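Local coordinates for protein precorrin-3 methylase (Rhodobacter capsulatus, PDB 3NUT) that probably transfers a methyl group from S-adenosyl-L-methionine to a precorrin intermediate on the biosynthetic pathway to adenosylcobalamin (vitamin B12), at residues 196-201 / 228-233; 120-125 / 137-142; 155-160 / 188-193. All blocks are in the same frame, centred on the assembly; numbering follows the deposited sequence.

Contact 1 (196-201 / 228-233). With SAH (S-adenosyl-L-homocysteine), chain E.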
loop_
_atom_site.group_PDB
_atom_site.type_symbol
_atom_site.label_atom_id
_atom_site.label_comp_id
_atom_site.label_asym_id
_atom_site.label_seq_id
_atom_site.Cartn_x
_atom_site.Cartn_y
_atom_site.Cartn_z
ATOM N N LEU A 196 -2.173 -20.226 4.794
ATOM C CA LEU A 196 -0.912 -19.922 4.147
ATOM C C LEU A 196 -0.199 -18.708 4.773
ATOM O O LEU A 196 -0.798 -17.661 4.981
ATOM C CB LEU A 196 -1.149 -19.696 2.655
ATOM C CG LEU A 196 -0.922 -20.776 1.577
ATOM C CD1 LEU A 196 -0.974 -22.243 2.055
ATOM C CD2 LEU A 196 -1.900 -20.549 0.425
ATOM N N ILE A 197 1.077 -18.885 5.102
ATOM C CA ILE A 197 1.934 -17.806 5.559
ATOM C C ILE A 197 3.158 -17.756 4.658
ATOM O O ILE A 197 3.688 -18.790 4.230
ATOM C CB ILE A 197 2.434 -17.999 7.002
ATOM C CG1 ILE A 197 1.366 -18.680 7.892
ATOM C CG2 ILE A 197 2.957 -16.663 7.575
ATOM C CD1 ILE A 197 0.115 -17.832 8.234
ATOM N N LEU A 198 3.591 -16.527 4.393
ATOM C CA LEU A 198 4.626 -16.241 3.425
ATOM C C LEU A 198 5.672 -15.413 4.119
ATOM O O LEU A 198 5.349 -14.402 4.745
ATOM C CB LEU A 198 4.062 -15.410 2.264
ATOM C CG LEU A 198 3.163 -15.990 1.179
ATOM C CD1 LEU A 198 1.730 -16.240 1.637
ATOM C CD2 LEU A 198 3.159 -15.005 0.024
ATOM N N PHE A 199 6.924 -15.833 3.991
ATOM C CA PHE A 199 8.034 -15.047 4.499
ATOM C C PHE A 199 8.787 -14.531 3.286
ATOM O O PHE A 199 9.338 -15.310 2.483
ATOM C CB PHE A 199 8.934 -15.868 5.433
ATOM C CG PHE A 199 8.225 -16.374 6.662
ATOM C CD1 PHE A 199 8.264 -15.649 7.849
ATOM C CD2 PHE A 199 7.508 -17.573 6.627
ATOM C CE1 PHE A 199 7.601 -16.108 8.992
ATOM C CE2 PHE A 199 6.843 -18.040 7.754
ATOM C CZ PHE A 199 6.893 -17.302 8.947
ATOM N N ALA A 200 8.760 -13.213 3.124
ATOM C CA ALA A 200 9.379 -12.604 1.953
ATOM C C ALA A 200 10.531 -11.712 2.383
ATOM O O ALA A 200 10.361 -10.702 3.072
ATOM C CB ALA A 200 8.358 -11.861 1.100
ATOM N N ARG A 201 11.711 -12.143 1.977
ATOM C CA ARG A 201 12.935 -11.624 2.509
ATOM C C ARG A 201 13.639 -10.796 1.458
ATOM O O ARG A 201 13.848 -11.257 0.331
ATOM C CB ARG A 201 13.814 -12.810 2.975
ATOM C CG ARG A 201 15.233 -12.432 3.347
ATOM C CD ARG A 201 16.131 -13.665 3.581
ATOM N NE ARG A 201 17.531 -13.375 3.230
ATOM C CZ ARG A 201 18.329 -12.569 3.932
ATOM N NH1 ARG A 201 17.879 -11.948 5.029
ATOM N NH2 ARG A 201 19.582 -12.385 3.535
ATOM N N VAL A 228 9.129 -9.259 5.436
ATOM C CA VAL A 228 7.763 -8.872 5.665
ATOM C C VAL A 228 6.943 -10.164 5.540
ATOM O O VAL A 228 7.186 -10.990 4.649
ATOM C CB VAL A 228 7.306 -7.719 4.702
ATOM C CG1 VAL A 228 7.311 -8.153 3.242
ATOM C CG2 VAL A 228 5.924 -7.199 5.085
ATOM N N VAL A 229 5.995 -10.345 6.442
ATOM C CA VAL A 229 5.286 -11.613 6.543
ATOM C C VAL A 229 3.836 -11.417 6.114
ATOM O O VAL A 229 3.101 -10.586 6.679
ATOM C CB VAL A 229 5.376 -12.204 7.989
ATOM C CG1 VAL A 229 4.599 -13.533 8.106
ATOM C CG2 VAL A 229 6.835 -12.362 8.435
ATOM N N LEU A 230 3.437 -12.169 5.099
ATOM C CA LEU A 230 2.094 -12.078 4.576
ATOM C C LEU A 230 1.277 -13.260 5.063
ATOM O O LEU A 230 1.719 -14.400 5.012
ATOM C CB LEU A 230 2.085 -12.011 3.047
ATOM C CG LEU A 230 2.971 -10.959 2.366
ATOM C CD1 LEU A 230 2.949 -11.158 0.859
ATOM C CD2 LEU A 230 2.596 -9.520 2.724
ATOM N N VAL A 231 0.091 -12.957 5.562
ATOM C CA VAL A 231 -0.842 -13.950 6.010
ATOM C C VAL A 231 -2.053 -13.858 5.094
ATOM O O VAL A 231 -2.633 -12.788 4.949
ATOM C CB VAL A 231 -1.278 -13.680 7.470
ATOM C CG1 VAL A 231 -2.015 -14.891 8.024
ATOM C CG2 VAL A 231 -0.076 -13.369 8.335
ATOM N N GLY A 232 -2.436 -14.976 4.478
ATOM C CA GLY A 232 -3.609 -14.986 3.611
ATOM C C GLY A 232 -4.941 -14.815 4.331
ATOM O O GLY A 232 -4.979 -14.728 5.567
ATOM N N ASN A 233 -6.020 -14.709 3.551
ATOM C CA ASN A 233 -7.382 -14.955 4.038
ATOM C C ASN A 233 -7.486 -16.477 4.283
ATOM O O ASN A 233 -6.552 -17.238 3.985
ATOM C CB ASN A 233 -8.432 -14.603 2.963
ATOM C CG ASN A 233 -8.507 -13.121 2.646
ATOM O OD1 ASN A 233 -9.160 -12.338 3.350
ATOM N ND2 ASN A 233 -7.880 -12.729 1.549
HETATM N N SAH E . 7.979 2.724 5.272
HETATM C CA SAH E . 8.356 1.286 5.115
HETATM C CB SAH E . 8.100 0.507 6.415
HETATM C CG SAH E . 9.155 0.826 7.475
HETATM S SD SAH E . 9.278 -0.413 8.743
HETATM C C SAH E . 7.492 0.773 4.022
HETATM O O SAH E . 6.587 1.528 3.697
HETATM O OXT SAH E . 7.631 -0.327 3.450
HETATM C "C5'" SAH E . 10.577 -1.457 8.122
HETATM C "C4'" SAH E . 10.078 -2.899 7.898
HETATM O "O4'" SAH E . 9.460 -2.987 6.607
HETATM C "C3'" SAH E . 11.142 -4.007 7.906
HETATM O "O3'" SAH E . 11.365 -4.602 9.192
HETATM C "C2'" SAH E . 10.554 -5.055 6.986
HETATM O "O2'" SAH E . 9.553 -5.854 7.651
HETATM C "C1'" SAH E . 9.827 -4.213 5.956
HETATM N N9 SAH E . 10.664 -3.967 4.758
HETATM C C8 SAH E . 11.180 -2.790 4.351
HETATM N N7 SAH E . 11.881 -2.959 3.188
HETATM C C5 SAH E . 11.818 -4.266 2.833
HETATM C C6 SAH E . 12.319 -5.135 1.724
HETATM N N6 SAH E . 13.073 -4.645 0.706
HETATM N N1 SAH E . 12.017 -6.458 1.749
HETATM C C2 SAH E . 11.275 -6.985 2.746
HETATM N N3 SAH E . 10.792 -6.253 3.777
HETATM C C4 SAH E . 11.023 -4.919 3.879
#
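Val229 wedges its forked side chain between Ile197 and Phe199 of the neighbouring antiparallel strand. One prong, CG1, stands opposite the backbone N (chi1 179°) and meets Ile197 CG2 at 3.6 Å while also lying over one face of the Phe199 ring; the other, CG2, touches Phe199 CD1 at 3.6 Å, the two side chains running alongside each other. One step along, Ile197 sends its far end to Val231, CD1 to CG1 3.6 Å, so Ile197 touches both valines of this face. With an alanine here in place of Val229 both prongs go, and the notch between Ile197 and Phe199 would probably be left as a gap, with one face of the Phe199 ring losing its cover from CG1.

On the reverse face Leu198 and Leu230 slant across each other and meet by their methyls, CD2 to CD1 at 3.9 Å. Next to them the bumps are low: Ala200 CB stays 4.4 Å from Val228 CG1. Both of these pairs are hydrogen-bonded ones, each closed by two backbone bonds, and Gly232 N adds a further bond to Leu196 O, 3.2 Å long, just past the end of the strand. At the other end the adenine of S-adenosyl-L-homocysteine comes up to the ladder, its N3 lying 3.8 Å from Val228 N.

The pair lies inside the mixed sheet, with strand 209-214 beside 196-201 and strand 165-169 beside 228-231. Helix 121-129 packs on the Leu198, Ala200 and Val228 face, bringing Ala125 against the two smaller residues.

Contact 2 (120-125 / 137-142). With SAH (S-adenosyl-L-homocysteine), chain E.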
loop_
_atom_site.group_PDB
_atom_site.type_symbol
_atom_site.label_atom_id
_atom_site.label_comp_id
_atom_site.label_asym_id
_atom_site.label_seq_id
_atom_site.Cartn_x
_atom_site.Cartn_y
_atom_site.Cartn_z
ATOM N N THR A 120 5.407 0.323 -1.044
ATOM C CA THR A 120 5.664 -0.278 0.263
ATOM C C THR A 120 6.039 -1.737 0.097
ATOM O O THR A 120 5.464 -2.435 -0.755
ATOM C CB THR A 120 4.465 -0.313 1.201
ATOM O OG1 THR A 120 3.322 -0.815 0.491
ATOM C CG2 THR A 120 4.167 1.019 1.763
ATOM N N ALA A 121 6.943 -2.195 0.973
ATOM C CA ALA A 121 7.374 -3.576 1.061
ATOM C C ALA A 121 6.281 -4.636 0.946
ATOM O O ALA A 121 6.463 -5.634 0.241
ATOM C CB ALA A 121 8.209 -3.782 2.336
ATOM N N MET A 122 5.150 -4.449 1.604
ATOM C CA MET A 122 4.089 -5.465 1.536
ATOM C C MET A 122 3.610 -5.734 0.101
ATOM O O MET A 122 3.509 -6.888 -0.337
ATOM C CB MET A 122 2.903 -5.124 2.453
ATOM C CG MET A 122 2.072 -3.891 2.071
ATOM S SD MET A 122 0.759 -3.570 3.294
ATOM C CE MET A 122 -0.196 -5.067 3.123
ATOM N N LEU A 123 3.350 -4.646 -0.620
ATOM C CA LEU A 123 2.832 -4.703 -1.975
ATOM C C LEU A 123 3.929 -5.095 -2.938
ATOM O O LEU A 123 3.645 -5.691 -3.957
ATOM C CB LEU A 123 2.201 -3.356 -2.378
ATOM C CG LEU A 123 0.883 -2.941 -1.686
ATOM C CD1 LEU A 123 0.309 -1.724 -2.369
ATOM C CD2 LEU A 123 -0.157 -4.046 -1.696
ATOM N N ALA A 124 5.181 -4.764 -2.616
ATOM C CA ALA A 124 6.268 -5.255 -3.428
ATOM C C ALA A 124 6.454 -6.788 -3.239
ATOM O O ALA A 124 6.708 -7.504 -4.212
ATOM C CB ALA A 124 7.540 -4.494 -3.186
ATOM N N ALA A 125 6.290 -7.279 -2.012
ATOM C CA ALA A 125 6.318 -8.736 -1.746
ATOM C C ALA A 125 5.098 -9.476 -2.315
ATOM O O ALA A 125 5.239 -10.506 -3.006
ATOM C CB ALA A 125 6.449 -9.004 -0.261
ATOM N N PHE A 137 -7.368 -6.570 3.335
ATOM C CA PHE A 137 -6.149 -6.888 4.063
ATOM C C PHE A 137 -5.801 -5.785 5.051
ATOM O O PHE A 137 -6.351 -4.677 4.994
ATOM C CB PHE A 137 -4.991 -7.146 3.075
ATOM C CG PHE A 137 -4.525 -5.908 2.339
ATOM C CD1 PHE A 137 -3.550 -5.081 2.890
ATOM C CD2 PHE A 137 -5.066 -5.575 1.104
ATOM C CE1 PHE A 137 -3.115 -3.932 2.213
ATOM C CE2 PHE A 137 -4.647 -4.413 0.424
ATOM C CZ PHE A 137 -3.659 -3.602 0.980
ATOM N N CYS A 138 -4.881 -6.080 5.955
ATOM C CA CYS A 138 -4.414 -5.054 6.880
ATOM C C CYS A 138 -2.905 -5.090 7.052
ATOM O O CYS A 138 -2.263 -6.112 6.791
ATOM C CB CYS A 138 -5.106 -5.211 8.226
ATOM S SG CYS A 138 -4.693 -6.748 9.038
ATOM N N ALA A 139 -2.338 -3.972 7.488
ATOM C CA ALA A 139 -0.910 -3.873 7.727
ATOM C C ALA A 139 -0.676 -3.698 9.211
ATOM O O ALA A 139 -1.345 -2.894 9.868
ATOM C CB ALA A 139 -0.313 -2.701 6.947
ATOM N N ILE A 140 0.272 -4.448 9.743
ATOM C CA ILE A 140 0.460 -4.481 11.187
ATOM C C ILE A 140 1.940 -4.443 11.544
ATOM O O ILE A 140 2.744 -5.251 11.051
ATOM C CB ILE A 140 -0.231 -5.730 11.839
ATOM C CG1 ILE A 140 -1.762 -5.675 11.666
ATOM C CG2 ILE A 140 0.106 -5.820 13.323
ATOM C CD1 ILE A 140 -2.518 -6.990 12.057
ATOM N N ASN A 141 2.299 -3.506 12.403
ATOM C CA ASN A 141 3.670 -3.386 12.856
ATOM C C ASN A 141 3.871 -4.260 14.106
ATOM O O ASN A 141 3.186 -4.069 15.116
ATOM C CB ASN A 141 3.939 -1.912 13.158
ATOM C CG ASN A 141 5.343 -1.643 13.627
ATOM O OD1 ASN A 141 6.277 -2.411 13.370
ATOM N ND2 ASN A 141 5.509 -0.515 14.312
ATOM N N LEU A 142 4.799 -5.209 14.031
ATOM C CA LEU A 142 5.057 -6.157 15.140
ATOM C C LEU A 142 6.244 -5.792 16.036
ATOM O O LEU A 142 6.574 -6.550 16.949
ATOM C CB LEU A 142 5.279 -7.583 14.620
ATOM C CG LEU A 142 4.274 -8.281 13.706
ATOM C CD1 LEU A 142 4.617 -9.742 13.661
ATOM C CD2 LEU A 142 2.832 -8.106 14.141
HETATM N N SAH E . 7.979 2.724 5.272
HETATM C CA SAH E . 8.356 1.286 5.115
HETATM C CB SAH E . 8.100 0.507 6.415
HETATM C CG SAH E . 9.155 0.826 7.475
HETATM S SD SAH E . 9.278 -0.413 8.743
HETATM C C SAH E . 7.492 0.773 4.022
HETATM O O SAH E . 6.587 1.528 3.697
HETATM O OXT SAH E . 7.631 -0.327 3.450
HETATM C "C5'" SAH E . 10.577 -1.457 8.122
HETATM C "C4'" SAH E . 10.078 -2.899 7.898
HETATM O "O4'" SAH E . 9.460 -2.987 6.607
HETATM C "C3'" SAH E . 11.142 -4.007 7.906
HETATM O "O3'" SAH E . 11.365 -4.602 9.192
HETATM C "C2'" SAH E . 10.554 -5.055 6.986
HETATM O "O2'" SAH E . 9.553 -5.854 7.651
HETATM C "C1'" SAH E . 9.827 -4.213 5.956
HETATM N N9 SAH E . 10.664 -3.967 4.758
HETATM C C8 SAH E . 11.180 -2.790 4.351
HETATM N N7 SAH E . 11.881 -2.959 3.188
HETATM C C5 SAH E . 11.818 -4.266 2.833
HETATM C C6 SAH E . 12.319 -5.135 1.724
HETATM N N6 SAH E . 13.073 -4.645 0.706
HETATM N N1 SAH E . 12.017 -6.458 1.749
HETATM C C2 SAH E . 11.275 -6.985 2.746
HETATM N N3 SAH E . 10.792 -6.253 3.777
HETATM C C4 SAH E . 11.023 -4.919 3.879
#
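Met122 leaves its helix with CG lodged between the backbone N and the carbonyl carbon (chi1 67°), as does the ring carbon of Phe137 on its strand, and this steers the two side chains into each other. A bend at the end of the methionine (chi3 -62°) then brings the methyl up to the ring at a slant: CE packs tightly, 3.3 Å from Phe137 CE1. The sulfur follows, SD being 5.3 Å from the ring centroid and 67° off its normal, an oblique Met-aromatic contact. SD also rests on the methyl of Ala139, 3.9 Å from CB, so the thioether spans two residues that point to the same side of the strand. Leu123 touches more loosely, its CD2 4.4 Å from Phe137 CZ.

The same first turn of helix serves the ligand. Ala121 N donates a hydrogen bond of 3.2 Å to OXT of S-adenosyl-L-homocysteine, at the N-terminal end of the helix, whose dipole is likely to suit a carboxylate, and Ala121 CB lies 3.4 Å from adenine C4.

Strand 137-141 is paired on one side with the parallel strand 165-169 and on the other with an antiparallel strand of the second subunit, carrying the sheet across the dimer; Phe137 also packs on Met122 of that subunit. Helix 121-129 lies over one face, helix 149-161 over the Cys138 and Ile140 face.

Contact 3 (155-160 / 188-193); sequences RLRHAA and REECEP
Arg157 reaches across from one helix and is met at the edge of its guanidinium by two glutamates from the end of another, the three forming a salt-bridge network. In the salt bridge to Glu189, NH2 points at OE1 in a nearly straight bond (166° at the hydrogen), though its modelled length of 2.5 Å is short enough to be doubtful. The carboxylate approaches so that the donor comes from above its plane, while NH1 makes a long, weak bond to that same oxygen at 3.3 Å. NH1 gives its stronger bond, a second salt bridge, to Glu190 OE2, 2.8 Å away, using the anti lone pair of that oxygen; here the carboxylate stands steeply to the guanidinium, the planes 68° apart.

The chains differ in how they get there. Arg157 and Glu189 run out extended, whereas Glu190 folds at its second torsion (chi2 -91°), which turns its carboxylate across the arginine's aliphatic part, the two side chains crossing at about a right angle. Beneath the charges, Ala160 CB packs on Glu190 CB at 3.6 Å and on Cys191 SG at 4.1 Å.

Helix 149-161 is the connection of a beta-alpha-beta crossover between the parallel neighbours 137-141 and 165-169, and the contact ties it to the C-terminal end of helix 179-190, which gives way to loop at Cys191.

Further out, Glu190 OE2 also forms a salt bridge with Arg161, so two arginines share it, and Glu153 makes a long, weak ion pair with Arg157 NE. The Arg157 side chain also touches Ile186, and Cys191 packs on Leu215.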
loop_
_atom_site.group_PDB
_atom_site.type_symbol
_atom_site.label_atom_id
_atom_site.label_comp_id
_atom_site.label_asym_id
_atom_site.label_seq_id
_atom_site.Cartn_x
_atom_site.Cartn_y
_atom_site.Cartn_z
ATOM N N ARG A 155 -5.325 -6.270 17.958
ATOM C CA ARG A 155 -5.268 -6.064 16.518
ATOM C C ARG A 155 -5.212 -7.416 15.822
ATOM O O ARG A 155 -5.969 -7.655 14.877
ATOM C CB ARG A 155 -4.067 -5.190 16.102
ATOM C CG ARG A 155 -4.135 -3.735 16.560
ATOM C CD ARG A 155 -4.860 -2.836 15.558
ATOM N NE ARG A 155 -5.178 -1.495 16.060
ATOM C CZ ARG A 155 -4.267 -0.578 16.405
ATOM N NH1 ARG A 155 -2.960 -0.870 16.327
ATOM N NH2 ARG A 155 -4.662 0.638 16.825
ATOM N N LEU A 156 -4.327 -8.294 16.291
ATOM C CA LEU A 156 -4.187 -9.612 15.671
ATOM C C LEU A 156 -5.500 -10.367 15.626
ATOM O O LEU A 156 -5.937 -10.760 14.565
ATOM C CB LEU A 156 -3.147 -10.464 16.382
ATOM C CG LEU A 156 -1.674 -10.449 15.985
ATOM C CD1 LEU A 156 -1.430 -9.965 14.539
ATOM C CD2 LEU A 156 -0.912 -9.633 16.971
ATOM N N ARG A 157 -6.145 -10.529 16.780
ATOM C CA ARG A 157 -7.393 -11.318 16.871
ATOM C C ARG A 157 -8.543 -10.769 16.034
ATOM O O ARG A 157 -9.302 -11.547 15.440
ATOM C CB ARG A 157 -7.835 -11.529 18.331
ATOM C CG ARG A 157 -6.780 -12.225 19.188
ATOM C CD ARG A 157 -7.321 -12.575 20.573
ATOM N NE ARG A 157 -6.323 -13.317 21.330
ATOM C CZ ARG A 157 -6.145 -14.628 21.242
ATOM N NH1 ARG A 157 -6.920 -15.344 20.443
ATOM N NH2 ARG A 157 -5.193 -15.220 21.953
ATOM N N HIS A 158 -8.670 -9.446 15.964
ATOM C CA HIS A 158 -9.696 -8.872 15.106
ATOM C C HIS A 158 -9.450 -9.002 13.588
ATOM O O HIS A 158 -10.401 -9.073 12.801
ATOM C CB HIS A 158 -9.960 -7.440 15.503
ATOM C CG HIS A 158 -10.757 -7.330 16.755
ATOM N ND1 HIS A 158 -12.119 -7.529 16.783
ATOM C CD2 HIS A 158 -10.382 -7.086 18.031
ATOM C CE1 HIS A 158 -12.555 -7.395 18.022
ATOM N NE2 HIS A 158 -11.520 -7.123 18.798
ATOM N N ALA A 159 -8.188 -9.049 13.185
ATOM C CA ALA A 159 -7.851 -9.207 11.778
ATOM C C ALA A 159 -8.138 -10.670 11.431
ATOM O O ALA A 159 -8.722 -10.978 10.397
ATOM C CB ALA A 159 -6.375 -8.851 11.536
ATOM N N ALA A 160 -7.756 -11.553 12.346
ATOM C CA ALA A 160 -8.084 -12.958 12.257
ATOM C C ALA A 160 -9.583 -13.171 12.111
ATOM O O ALA A 160 -10.010 -13.917 11.229
ATOM C CB ALA A 160 -7.538 -13.719 13.467
ATOM N N ARG A 188 -2.230 -19.393 15.267
ATOM C CA ARG A 188 -2.716 -20.750 15.497
ATOM C C ARG A 188 -4.015 -20.741 16.329
ATOM O O ARG A 188 -4.949 -21.473 16.005
ATOM C CB ARG A 188 -1.642 -21.626 16.127
ATOM C CG ARG A 188 -0.478 -21.883 15.188
ATOM C CD ARG A 188 0.576 -22.764 15.820
ATOM N NE ARG A 188 1.023 -22.271 17.130
ATOM C CZ ARG A 188 2.272 -21.919 17.427
ATOM N NH1 ARG A 188 3.239 -21.989 16.516
ATOM N NH2 ARG A 188 2.550 -21.494 18.648
ATOM N N GLU A 189 -4.104 -19.878 17.347
ATOM C CA GLU A 189 -5.318 -19.809 18.162
ATOM C C GLU A 189 -6.546 -19.470 17.348
ATOM O O GLU A 189 -7.572 -20.118 17.496
ATOM C CB GLU A 189 -5.164 -18.868 19.355
ATOM C CG GLU A 189 -4.374 -19.503 20.497
ATOM C CD GLU A 189 -4.360 -18.681 21.780
ATOM O OE1 GLU A 189 -5.193 -17.767 21.924
ATOM O OE2 GLU A 189 -3.517 -18.966 22.656
ATOM N N GLU A 190 -6.434 -18.490 16.458
ATOM C CA GLU A 190 -7.616 -17.914 15.796
ATOM C C GLU A 190 -7.886 -18.383 14.359
ATOM O O GLU A 190 -8.922 -18.051 13.784
ATOM C CB GLU A 190 -7.535 -16.386 15.841
ATOM C CG GLU A 190 -7.616 -15.795 17.231
ATOM C CD GLU A 190 -9.029 -15.458 17.650
ATOM O OE1 GLU A 190 -9.929 -15.408 16.783
ATOM O OE2 GLU A 190 -9.245 -15.222 18.854
ATOM N N CYS A 191 -6.968 -19.163 13.790
ATOM C CA CYS A 191 -7.036 -19.539 12.379
ATOM C C CYS A 191 -6.910 -21.037 12.148
ATOM O O CYS A 191 -6.341 -21.758 12.968
ATOM C CB CYS A 191 -5.913 -18.837 11.595
ATOM S SG CYS A 191 -5.909 -17.018 11.657
ATOM N N GLU A 192 -7.423 -21.493 11.008
ATOM C CA GLU A 192 -7.274 -22.884 10.578
ATOM C C GLU A 192 -5.808 -23.206 10.270
ATOM O O GLU A 192 -5.120 -22.388 9.653
ATOM C CB GLU A 192 -8.143 -23.157 9.348
ATOM C CG GLU A 192 -7.606 -22.565 8.033
ATOM C CD GLU A 192 -7.852 -21.065 7.883
ATOM O OE1 GLU A 192 -8.653 -20.491 8.661
ATOM O OE2 GLU A 192 -7.246 -20.464 6.968
ATOM N N PRO A 193 -5.327 -24.396 10.689
ATOM C CA PRO A 193 -3.938 -24.870 10.497
ATOM C C PRO A 193 -3.328 -24.702 9.094
ATOM O O PRO A 193 -2.129 -24.410 8.982
ATOM C CB PRO A 193 -4.033 -26.364 10.833
ATOM C CG PRO A 193 -5.126 -26.436 11.840
ATOM C CD PRO A 193 -6.114 -25.338 11.509
#

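From the N terminus, contact 2 comes first, closing the short excursion from helix 121-129 to strand 137-141. The chain then passes through helix 149-161, strand 165-169 and helix 179-190, and contact 3 closes that longer span helix to helix. Strand 196-201 follows directly, and contact 1 shuts the last loop when the chain returns as 228-233. The three stand in series, none nested or crossed. Contacts 1 and 2 adjoin, Leu230 CD2 lying against Met122 O, and both border S-adenosyl-L-homocysteine. Contacts 2 and 3 meet where Cys138 packs on Ala159 and Ile140 on Leu156. Contact 1 pairs strands within the mixed sheet, contact 2 lays helix 121-129 on strand 137-141, and contact 3 joins two helices.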